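Local coordinates for putative lipoprotein (Bacteroides thetaiotaomicron, PDB 4Q1Z) that is of unknown function but is a putative lipoprotein of the DUF4876 family, built of two domains, from a gut Bacteroides, at residues Val125-Glu133 with Gln256-Tyr266; Ser195-His205 with Asp217-Asn226. All blocks are in the same frame, centred on the assembly; numbering follows the deposited sequence.

Contact 1: Val125-Glu133 with Gln256-Tyr266; sequences VYFRDQFYE and QYLTSVFGGAY
Gln130 OE1 is gripped from several directions: the backbone Thr259 N donates to it at 3.2 Å, in the carbonyl plane on a lone pair, a water gives it a proton at 2.7 Å, and Gln200 NE2, just past the end of strand 195-199, bonds to it. The other arm of the amide, Gln130 NE2, donates to Thr259 O at 3.0 Å; the acceptor lies almost in the amide plane, whereas the nitrogen sits well above the Thr259 carbonyl plane. Gln130 NE2 also bonds Tyr115 O, which leaves the amide little freedom to turn. The same water donates to Tyr257 O and hydrogen-bonds Tyr132 OH. Thr259 OG1 donates to Tyr132 OH at the ring edge at 2.7 Å, its chi1 of 65° bringing the hydroxyl to the phenol. The edge of Tyr132 turns to the face of Tyr266 in a T-shaped pair, centroids 5.3 Å apart and planes at 61°. At the other end Leu258 CD2 lies over the Phe127 face, 4.1 Å from the centroid, while Leu258 CD1 touches Phe127 CB. With Gln130 shortened to an alanine, Thr259 N and Thr259 O would probably lose these mates, and the water one of its acceptors. A buried amide thus reads both backbone polar groups of one residue, fastening the 256-264 loop to the residue leading into strand 131-136.

Contact 2: Ser195-His205 with Asp217-Asn226; sequences SCIISQFAANH and DGSSSEFEFN
Ile198 presents its CG2 branch as a bump over the face of Phe225, where this methyl stands 3.7 Å from the ring centroid, 25° off the normal. Phe225 closes over it because its CG lies anti to the carbonyl carbon (chi1 -64°). The methyl also rests against Phe223 CB, and Met240 of strand 238-245 packs on all three side chains. Cys196 SG fits beside the Phe223 ring, approaching CD1 at 3.7 Å in an oblique sulfur-aromatic contact. Past the end of strand 195-199, Ala202 CB nestles among Gly218 O, Ser221 CB and Glu224 OE1. Gly218 fits closely here: a CB on it would run into His205 NE2. Two carboxylates reach over to backbone nitrogens: Glu222 OE1, on a chain bent at chi2, takes Ile197 N at 2.7 Å with a nearly straight bond, while Glu222 OE2 is in a salt bridge with Arg387; Glu224 OE1 takes Ala202 N at 3.1 Å, and Glu224 OE2 bonds Gln235 N. The Asn204 amide stacks on the Asp217 carboxylate, planes 22° apart. Asp217 OD1 is itself gripped by Ser219 N and Ser219 OG from one face, the first bond making an Asx turn. Strands 195-199 and 223-224 pair through Phe223 N to Ile197 O, Ser199 N to Phe223 O and Phe225 N to Ser199 O, the ladder of two neighbouring parallel strands in a mixed beta sheet.

Both contacts meet in the large mixed sheet, where strands 131-136 and 195-199 are antiparallel neighbours; contact 2 is nested inside the chain loop that contact 1 closes. Their centres are 12 Å apart, and Tyr126 OH to His205 ND1 and Glu133 OE2 to Ser195 OG are probable hydrogen bonds joining them. Contact 2 is the more buried, uniting adjacent strands through regular backbone bonds backed by carboxylates and apolar side chains. Contact 1 is only partly buried: a loop is held on a strand and its lead-in by side-chain amide and hydroxyl bonds, a water and aromatic packing, without any backbone-to-backbone bond between its segments.

Contact 1: Val125-Glu133 with Gln256-Tyr266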
loop_
_atom_site.group_PDB
_atom_site.type_symbol
_atom_site.label_atom_id
_atom_site.label_comp_id
_atom_site.label_asym_id
_atom_site.label_seq_id
_atom_site.Cartn_x
_atom_site.Cartn_y
_atom_site.Cartn_z
ATOM N N VAL A 125 -20.729 16.178 -15.125
ATOM C CA VAL A 125 -19.627 15.691 -14.302
ATOM C C VAL A 125 -19.328 14.258 -14.745
ATOM O O VAL A 125 -20.142 13.652 -15.448
ATOM C CB VAL A 125 -19.906 15.807 -12.760
ATOM C CG1 VAL A 125 -20.286 17.232 -12.359
ATOM C CG2 VAL A 125 -20.940 14.790 -12.253
ATOM N N TYR A 126 -18.167 13.739 -14.362
ATOM C CA TYR A 126 -17.739 12.363 -14.602
ATOM C C TYR A 126 -17.137 11.835 -13.298
ATOM O O TYR A 126 -16.083 12.318 -12.894
ATOM C CB TYR A 126 -16.735 12.260 -15.777
ATOM C CG TYR A 126 -16.495 10.836 -16.249
ATOM C CD1 TYR A 126 -17.450 10.161 -17.007
ATOM C CD2 TYR A 126 -15.304 10.171 -15.963
ATOM C CE1 TYR A 126 -17.239 8.853 -17.445
ATOM C CE2 TYR A 126 -15.088 8.855 -16.382
ATOM C CZ TYR A 126 -16.053 8.207 -17.144
ATOM O OH TYR A 126 -15.860 6.925 -17.615
ATOM N N PHE A 127 -17.829 10.911 -12.607
ATOM C CA PHE A 127 -17.324 10.366 -11.350
ATOM C C PHE A 127 -16.869 8.895 -11.525
ATOM O O PHE A 127 -16.626 8.213 -10.517
ATOM C CB PHE A 127 -18.407 10.482 -10.227
ATOM C CG PHE A 127 -19.744 9.855 -10.558
ATOM C CD1 PHE A 127 -19.864 8.475 -10.732
ATOM C CD2 PHE A 127 -20.864 10.645 -10.770
ATOM C CE1 PHE A 127 -21.077 7.906 -11.109
ATOM C CE2 PHE A 127 -22.076 10.073 -11.166
ATOM C CZ PHE A 127 -22.175 8.713 -11.322
ATOM N N ARG A 128 -16.795 8.386 -12.785
ATOM C CA ARG A 128 -16.477 6.952 -12.996
ATOM C C ARG A 128 -14.993 6.667 -13.275
ATOM O O ARG A 128 -14.633 5.505 -13.473
ATOM C CB ARG A 128 -17.331 6.341 -14.100
ATOM C CG ARG A 128 -18.745 6.857 -14.122
ATOM C CD ARG A 128 -19.585 6.250 -15.213
ATOM N NE ARG A 128 -20.987 6.621 -15.017
ATOM C CZ ARG A 128 -21.816 5.959 -14.222
ATOM N NH1 ARG A 128 -21.418 4.846 -13.622
ATOM N NH2 ARG A 128 -23.061 6.384 -14.048
ATOM N N ASP A 129 -14.130 7.699 -13.229
ATOM C CA ASP A 129 -12.693 7.528 -13.471
ATOM C C ASP A 129 -11.899 7.129 -12.173
ATOM O O ASP A 129 -10.685 6.937 -12.247
ATOM C CB ASP A 129 -12.089 8.783 -14.149
ATOM C CG ASP A 129 -12.446 10.127 -13.537
ATOM O OD1 ASP A 129 -13.064 10.145 -12.436
ATOM O OD2 ASP A 129 -12.030 11.162 -14.102
ATOM N N GLN A 130 -12.594 6.950 -11.026
ATOM C CA GLN A 130 -12.005 6.569 -9.730
ATOM C C GLN A 130 -11.105 5.316 -9.824
ATOM O O GLN A 130 -11.490 4.333 -10.458
ATOM C CB GLN A 130 -13.104 6.298 -8.676
ATOM C CG GLN A 130 -13.924 7.516 -8.280
ATOM C CD GLN A 130 -14.808 7.269 -7.066
ATOM O OE1 GLN A 130 -15.441 6.213 -6.902
ATOM N NE2 GLN A 130 -14.914 8.275 -6.209
ATOM N N PHE A 131 -9.927 5.351 -9.192
ATOM C CA PHE A 131 -9.003 4.220 -9.149
ATOM C C PHE A 131 -8.118 4.296 -7.887
ATOM O O PHE A 131 -7.939 5.365 -7.291
ATOM C CB PHE A 131 -8.156 4.082 -10.442
ATOM C CG PHE A 131 -6.948 4.986 -10.560
ATOM C CD1 PHE A 131 -5.705 4.581 -10.073
ATOM C CD2 PHE A 131 -7.055 6.249 -11.138
ATOM C CE1 PHE A 131 -4.584 5.418 -10.181
ATOM C CE2 PHE A 131 -5.933 7.078 -11.259
ATOM C CZ PHE A 131 -4.702 6.647 -10.793
ATOM N N TYR A 132 -7.577 3.126 -7.500
ATOM C CA TYR A 132 -6.757 2.819 -6.323
ATOM C C TYR A 132 -5.611 1.964 -6.771
ATOM O O TYR A 132 -5.844 0.891 -7.319
ATOM C CB TYR A 132 -7.610 2.038 -5.267
ATOM C CG TYR A 132 -8.973 2.648 -5.024
ATOM C CD1 TYR A 132 -10.075 2.272 -5.793
ATOM C CD2 TYR A 132 -9.145 3.663 -4.089
ATOM C CE1 TYR A 132 -11.313 2.879 -5.625
ATOM C CE2 TYR A 132 -10.378 4.287 -3.922
ATOM C CZ TYR A 132 -11.466 3.877 -4.678
ATOM O OH TYR A 132 -12.698 4.458 -4.490
ATOM N N GLU A 133 -4.384 2.454 -6.618
ATOM C CA GLU A 133 -3.200 1.715 -7.024
ATOM C C GLU A 133 -2.458 1.268 -5.768
ATOM O O GLU A 133 -2.080 2.083 -4.943
ATOM C CB GLU A 133 -2.334 2.534 -7.973
ATOM C CG GLU A 133 -1.091 1.808 -8.445
ATOM C CD GLU A 133 -0.263 2.516 -9.503
ATOM O OE1 GLU A 133 -0.819 3.363 -10.239
ATOM O OE2 GLU A 133 0.952 2.223 -9.586
ATOM N N GLN A 256 -23.027 1.749 -9.085
ATOM C CA GLN A 256 -21.548 1.885 -9.148
ATOM C C GLN A 256 -21.045 1.937 -7.783
ATOM O O GLN A 256 -21.794 2.301 -6.891
ATOM C CB GLN A 256 -21.025 3.174 -9.863
ATOM C CG GLN A 256 -21.889 3.822 -10.917
ATOM C CD GLN A 256 -23.070 4.617 -10.443
ATOM O OE1 GLN A 256 -23.075 5.204 -9.355
ATOM N NE2 GLN A 256 -24.094 4.670 -11.301
ATOM N N TYR A 257 -19.739 1.650 -7.613
ATOM C CA TYR A 257 -19.060 1.750 -6.353
ATOM C C TYR A 257 -18.420 3.108 -6.382
ATOM O O TYR A 257 -17.265 3.285 -6.797
ATOM C CB TYR A 257 -18.076 0.579 -6.138
ATOM C CG TYR A 257 -17.350 0.652 -4.806
ATOM C CD1 TYR A 257 -18.046 0.905 -3.622
ATOM C CD2 TYR A 257 -15.971 0.481 -4.731
ATOM C CE1 TYR A 257 -17.382 1.019 -2.404
ATOM C CE2 TYR A 257 -15.301 0.555 -3.514
ATOM C CZ TYR A 257 -16.012 0.828 -2.352
ATOM O OH TYR A 257 -15.370 0.912 -1.150
ATOM N N LEU A 258 -19.225 4.109 -6.017
ATOM C CA LEU A 258 -18.756 5.481 -5.990
ATOM C C LEU A 258 -18.437 5.851 -4.563
ATOM O O LEU A 258 -19.348 6.027 -3.757
ATOM C CB LEU A 258 -19.785 6.453 -6.631
ATOM C CG LEU A 258 -19.487 7.956 -6.532
ATOM C CD1 LEU A 258 -18.283 8.361 -7.372
ATOM C CD2 LEU A 258 -20.679 8.760 -6.890
ATOM N N THR A 259 -17.143 5.958 -4.242
ATOM C CA THR A 259 -16.689 6.444 -2.941
ATOM C C THR A 259 -16.830 8.013 -2.985
ATOM O O THR A 259 -16.965 8.587 -4.059
ATOM C CB THR A 259 -15.295 5.883 -2.582
ATOM O OG1 THR A 259 -14.281 6.352 -3.473
ATOM C CG2 THR A 259 -15.276 4.365 -2.535
ATOM N N SER A 260 -16.890 8.681 -1.828
ATOM C CA SER A 260 -17.058 10.141 -1.724
ATOM C C SER A 260 -16.093 10.929 -2.635
ATOM O O SER A 260 -14.868 10.765 -2.537
ATOM C CB SER A 260 -16.874 10.589 -0.276
ATOM O OG SER A 260 -17.494 11.838 -0.038
ATOM N N VAL A 261 -16.658 11.783 -3.523
ATOM C CA VAL A 261 -15.891 12.666 -4.416
ATOM C C VAL A 261 -15.237 13.792 -3.534
ATOM O O VAL A 261 -14.346 14.511 -3.997
ATOM C CB VAL A 261 -16.715 13.212 -5.626
ATOM C CG1 VAL A 261 -17.230 12.072 -6.517
ATOM C CG2 VAL A 261 -17.866 14.117 -5.182
ATOM N N PHE A 262 -15.638 13.882 -2.241
ATOM C CA PHE A 262 -15.032 14.782 -1.258
ATOM C C PHE A 262 -13.871 14.132 -0.511
ATOM O O PHE A 262 -13.331 14.745 0.382
ATOM C CB PHE A 262 -16.061 15.196 -0.213
ATOM C CG PHE A 262 -17.165 16.085 -0.697
ATOM C CD1 PHE A 262 -16.933 17.432 -0.956
ATOM C CD2 PHE A 262 -18.454 15.590 -0.856
ATOM C CE1 PHE A 262 -17.970 18.268 -1.394
ATOM C CE2 PHE A 262 -19.497 16.426 -1.278
ATOM C CZ PHE A 262 -19.248 17.761 -1.541
ATOM N N GLY A 263 -13.544 12.887 -0.810
ATOM C CA GLY A 263 -12.530 12.135 -0.095
ATOM C C GLY A 263 -13.185 11.086 0.771
ATOM O O GLY A 263 -14.074 11.381 1.586
ATOM N N GLY A 264 -12.764 9.848 0.550
ATOM C CA GLY A 264 -13.224 8.697 1.315
ATOM C C GLY A 264 -12.127 8.205 2.228
ATOM O O GLY A 264 -10.986 8.666 2.125
ATOM N N ALA A 265 -12.485 7.300 3.163
ATOM C CA ALA A 265 -11.556 6.644 4.084
ATOM C C ALA A 265 -11.386 5.204 3.563
ATOM O O ALA A 265 -12.364 4.454 3.492
ATOM C CB ALA A 265 -12.086 6.692 5.510
ATOM N N TYR A 266 -10.175 4.878 3.072
ATOM C CA TYR A 266 -9.855 3.599 2.398
ATOM C C TYR A 266 -8.987 2.709 3.244
ATOM O O TYR A 266 -8.027 3.184 3.834
ATOM C CB TYR A 266 -9.117 3.889 1.055
ATOM C CG TYR A 266 -9.708 5.062 0.289
ATOM C CD1 TYR A 266 -10.971 4.970 -0.304
ATOM C CD2 TYR A 266 -9.033 6.279 0.207
ATOM C CE1 TYR A 266 -11.545 6.060 -0.960
ATOM C CE2 TYR A 266 -9.583 7.365 -0.494
ATOM C CZ TYR A 266 -10.855 7.258 -1.048
ATOM O OH TYR A 266 -11.440 8.315 -1.705
HETATM O O HOH W 1 -14.638 3.662 -6.285
#

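Contact 2: Ser195-His205 with Asp217-Asn226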
loop_
_atom_site.group_PDB
_atom_site.type_symbol
_atom_site.label_atom_id
_atom_site.label_comp_id
_atom_site.label_asym_id
_atom_site.label_seq_id
_atom_site.Cartn_x
_atom_site.Cartn_y
_atom_site.Cartn_z
ATOM N N SER A 195 2.605 -3.115 -9.161
ATOM C CA SER A 195 1.371 -2.479 -8.706
ATOM C C SER A 195 0.146 -3.275 -9.151
ATOM O O SER A 195 0.170 -3.940 -10.184
ATOM C CB SER A 195 1.249 -1.057 -9.264
ATOM O OG SER A 195 1.969 -0.067 -8.554
ATOM N N CYS A 196 -0.924 -3.181 -8.361
ATOM C CA CYS A 196 -2.263 -3.637 -8.698
ATOM C C CYS A 196 -3.180 -2.421 -8.670
ATOM O O CYS A 196 -3.292 -1.752 -7.632
ATOM C CB CYS A 196 -2.777 -4.742 -7.787
ATOM S SG CYS A 196 -4.417 -5.355 -8.259
ATOM N N ILE A 197 -3.781 -2.104 -9.821
ATOM C CA ILE A 197 -4.736 -1.013 -9.923
ATOM C C ILE A 197 -6.132 -1.631 -9.916
ATOM O O ILE A 197 -6.377 -2.642 -10.581
ATOM C CB ILE A 197 -4.505 -0.091 -11.171
ATOM C CG1 ILE A 197 -3.055 0.455 -11.227
ATOM C CG2 ILE A 197 -5.556 1.049 -11.256
ATOM C CD1 ILE A 197 -2.622 0.927 -12.539
ATOM N N ILE A 198 -7.029 -1.021 -9.134
ATOM C CA ILE A 198 -8.447 -1.344 -9.053
ATOM C C ILE A 198 -9.176 -0.079 -9.455
ATOM O O ILE A 198 -8.929 0.975 -8.873
ATOM C CB ILE A 198 -8.929 -1.894 -7.674
ATOM C CG1 ILE A 198 -7.889 -2.810 -7.000
ATOM C CG2 ILE A 198 -10.259 -2.593 -7.845
ATOM C CD1 ILE A 198 -8.007 -2.857 -5.497
ATOM N N SER A 199 -10.016 -0.172 -10.482
ATOM C CA SER A 199 -10.835 0.926 -10.986
ATOM C C SER A 199 -12.290 0.698 -10.628
ATOM O O SER A 199 -12.708 -0.449 -10.496
ATOM C CB SER A 199 -10.695 1.041 -12.499
ATOM O OG SER A 199 -9.587 1.833 -12.889
ATOM N N GLN A 200 -13.067 1.772 -10.469
ATOM C CA GLN A 200 -14.515 1.673 -10.257
ATOM C C GLN A 200 -15.112 1.046 -11.529
ATOM O O GLN A 200 -15.888 0.099 -11.456
ATOM C CB GLN A 200 -15.119 3.073 -9.981
ATOM C CG GLN A 200 -16.632 3.093 -9.964
ATOM C CD GLN A 200 -17.235 4.441 -10.272
ATOM O OE1 GLN A 200 -17.971 4.593 -11.250
ATOM N NE2 GLN A 200 -17.024 5.425 -9.404
ATOM N N PHE A 201 -14.678 1.570 -12.697
ATOM C CA PHE A 201 -15.079 1.200 -14.049
ATOM C C PHE A 201 -13.820 1.159 -14.890
ATOM O O PHE A 201 -13.304 2.206 -15.268
ATOM C CB PHE A 201 -16.114 2.235 -14.558
ATOM C CG PHE A 201 -16.560 2.169 -16.004
ATOM C CD1 PHE A 201 -16.984 0.971 -16.563
ATOM C CD2 PHE A 201 -16.654 3.326 -16.770
ATOM C CE1 PHE A 201 -17.408 0.921 -17.892
ATOM C CE2 PHE A 201 -17.089 3.278 -18.089
ATOM C CZ PHE A 201 -17.487 2.081 -18.636
ATOM N N ALA A 202 -13.254 -0.034 -15.098
ATOM C CA ALA A 202 -11.968 -0.144 -15.805
ATOM C C ALA A 202 -12.120 0.013 -17.334
ATOM O O ALA A 202 -11.932 -0.948 -18.076
ATOM C CB ALA A 202 -11.276 -1.452 -15.452
ATOM N N ALA A 203 -12.398 1.251 -17.794
ATOM C CA ALA A 203 -12.563 1.551 -19.215
ATOM C C ALA A 203 -11.753 2.773 -19.668
ATOM O O ALA A 203 -11.227 3.524 -18.839
ATOM C CB ALA A 203 -14.038 1.777 -19.531
ATOM N N ASN A 204 -11.688 2.992 -20.996
ATOM C CA ASN A 204 -11.037 4.177 -21.531
ATOM C C ASN A 204 -11.947 5.388 -21.332
ATOM O O ASN A 204 -12.797 5.692 -22.169
ATOM C CB ASN A 204 -10.644 4.024 -22.990
ATOM C CG ASN A 204 -9.803 5.187 -23.446
ATOM O OD1 ASN A 204 -9.450 6.081 -22.649
ATOM N ND2 ASN A 204 -9.456 5.194 -24.726
ATOM N N HIS A 205 -11.754 6.075 -20.212
ATOM C CA HIS A 205 -12.535 7.250 -19.814
ATOM C C HIS A 205 -12.371 8.415 -20.782
ATOM O O HIS A 205 -13.213 9.307 -20.793
ATOM C CB HIS A 205 -12.122 7.708 -18.407
ATOM C CG HIS A 205 -12.202 6.628 -17.381
ATOM N ND1 HIS A 205 -13.383 5.937 -17.148
ATOM C CD2 HIS A 205 -11.248 6.166 -16.541
ATOM C CE1 HIS A 205 -13.105 5.068 -16.193
ATOM N NE2 HIS A 205 -11.834 5.170 -15.792
ATOM N N ASP A 217 -6.839 6.583 -18.750
ATOM C CA ASP A 217 -7.459 5.488 -19.494
ATOM C C ASP A 217 -7.390 4.324 -18.516
ATOM O O ASP A 217 -6.295 3.825 -18.260
ATOM C CB ASP A 217 -6.725 5.211 -20.844
ATOM C CG ASP A 217 -7.064 3.905 -21.569
ATOM O OD1 ASP A 217 -7.946 3.171 -21.095
ATOM O OD2 ASP A 217 -6.400 3.594 -22.573
ATOM N N GLY A 218 -8.517 3.956 -17.911
ATOM C CA GLY A 218 -8.532 2.893 -16.907
ATOM C C GLY A 218 -8.669 1.479 -17.436
ATOM O O GLY A 218 -8.847 0.548 -16.645
ATOM N N SER A 219 -8.552 1.291 -18.768
ATOM C CA SER A 219 -8.757 -0.017 -19.406
ATOM C C SER A 219 -7.731 -1.075 -18.997
ATOM O O SER A 219 -8.117 -2.241 -18.912
ATOM C CB SER A 219 -8.831 0.092 -20.933
ATOM O OG SER A 219 -7.643 0.605 -21.515
ATOM N N SER A 220 -6.457 -0.687 -18.720
ATOM C CA SER A 220 -5.390 -1.646 -18.366
ATOM C C SER A 220 -5.334 -1.970 -16.866
ATOM O O SER A 220 -4.413 -2.671 -16.434
ATOM C CB SER A 220 -4.025 -1.168 -18.848
ATOM O OG SER A 220 -3.651 0.022 -18.175
ATOM N N SER A 221 -6.327 -1.509 -16.082
ATOM C CA SER A 221 -6.441 -1.831 -14.648
ATOM C C SER A 221 -6.516 -3.336 -14.497
ATOM O O SER A 221 -7.187 -3.982 -15.296
ATOM C CB SER A 221 -7.694 -1.190 -14.044
ATOM O OG SER A 221 -7.674 0.228 -14.057
ATOM N N GLU A 222 -5.814 -3.899 -13.510
ATOM C CA GLU A 222 -5.812 -5.341 -13.233
ATOM C C GLU A 222 -7.196 -5.783 -12.779
ATOM O O GLU A 222 -7.726 -6.785 -13.263
ATOM C CB GLU A 222 -4.764 -5.672 -12.147
ATOM C CG GLU A 222 -3.315 -5.612 -12.617
ATOM C CD GLU A 222 -2.743 -4.233 -12.864
ATOM O OE1 GLU A 222 -3.062 -3.295 -12.099
ATOM O OE2 GLU A 222 -1.938 -4.101 -13.810
ATOM N N PHE A 223 -7.791 -5.001 -11.870
ATOM C CA PHE A 223 -9.099 -5.267 -11.279
ATOM C C PHE A 223 -10.068 -4.102 -11.441
ATOM O O PHE A 223 -9.670 -2.985 -11.774
ATOM C CB PHE A 223 -8.960 -5.627 -9.781
ATOM C CG PHE A 223 -8.544 -7.058 -9.569
ATOM C CD1 PHE A 223 -7.208 -7.428 -9.644
ATOM C CD2 PHE A 223 -9.495 -8.054 -9.395
ATOM C CE1 PHE A 223 -6.829 -8.765 -9.518
ATOM C CE2 PHE A 223 -9.120 -9.388 -9.293
ATOM C CZ PHE A 223 -7.789 -9.736 -9.335
ATOM N N GLU A 224 -11.360 -4.394 -11.242
ATOM C CA GLU A 224 -12.438 -3.424 -11.261
ATOM C C GLU A 224 -13.534 -3.840 -10.317
ATOM O O GLU A 224 -13.681 -5.017 -10.042
ATOM C CB GLU A 224 -12.990 -3.190 -12.663
ATOM C CG GLU A 224 -13.677 -4.376 -13.301
ATOM C CD GLU A 224 -14.440 -4.012 -14.550
ATOM O OE1 GLU A 224 -14.602 -2.802 -14.819
ATOM O OE2 GLU A 224 -14.861 -4.940 -15.273
ATOM N N PHE A 225 -14.273 -2.856 -9.789
ATOM C CA PHE A 225 -15.420 -3.041 -8.904
ATOM C C PHE A 225 -16.699 -3.103 -9.747
ATOM O O PHE A 225 -17.524 -2.186 -9.671
ATOM C CB PHE A 225 -15.499 -1.892 -7.897
ATOM C CG PHE A 225 -14.348 -1.781 -6.934
ATOM C CD1 PHE A 225 -14.253 -2.636 -5.839
ATOM C CD2 PHE A 225 -13.419 -0.753 -7.053
ATOM C CE1 PHE A 225 -13.210 -2.506 -4.911
ATOM C CE2 PHE A 225 -12.382 -0.608 -6.110
ATOM C CZ PHE A 225 -12.282 -1.497 -5.051
ATOM N N ASN A 226 -16.845 -4.145 -10.586
ATOM C CA ASN A 226 -18.021 -4.277 -11.449
ATOM C C ASN A 226 -19.311 -4.548 -10.621
ATOM O O ASN A 226 -19.307 -5.357 -9.699
ATOM C CB ASN A 226 -17.790 -5.381 -12.478
ATOM C CG ASN A 226 -18.924 -5.658 -13.412
ATOM O OD1 ASN A 226 -19.616 -4.761 -13.895
ATOM N ND2 ASN A 226 -19.102 -6.922 -13.734
HETATM O O HOH W 2 -0.174 -1.971 -12.077
HETATM O O HOH W 3 -10.705 -3.232 -18.540
#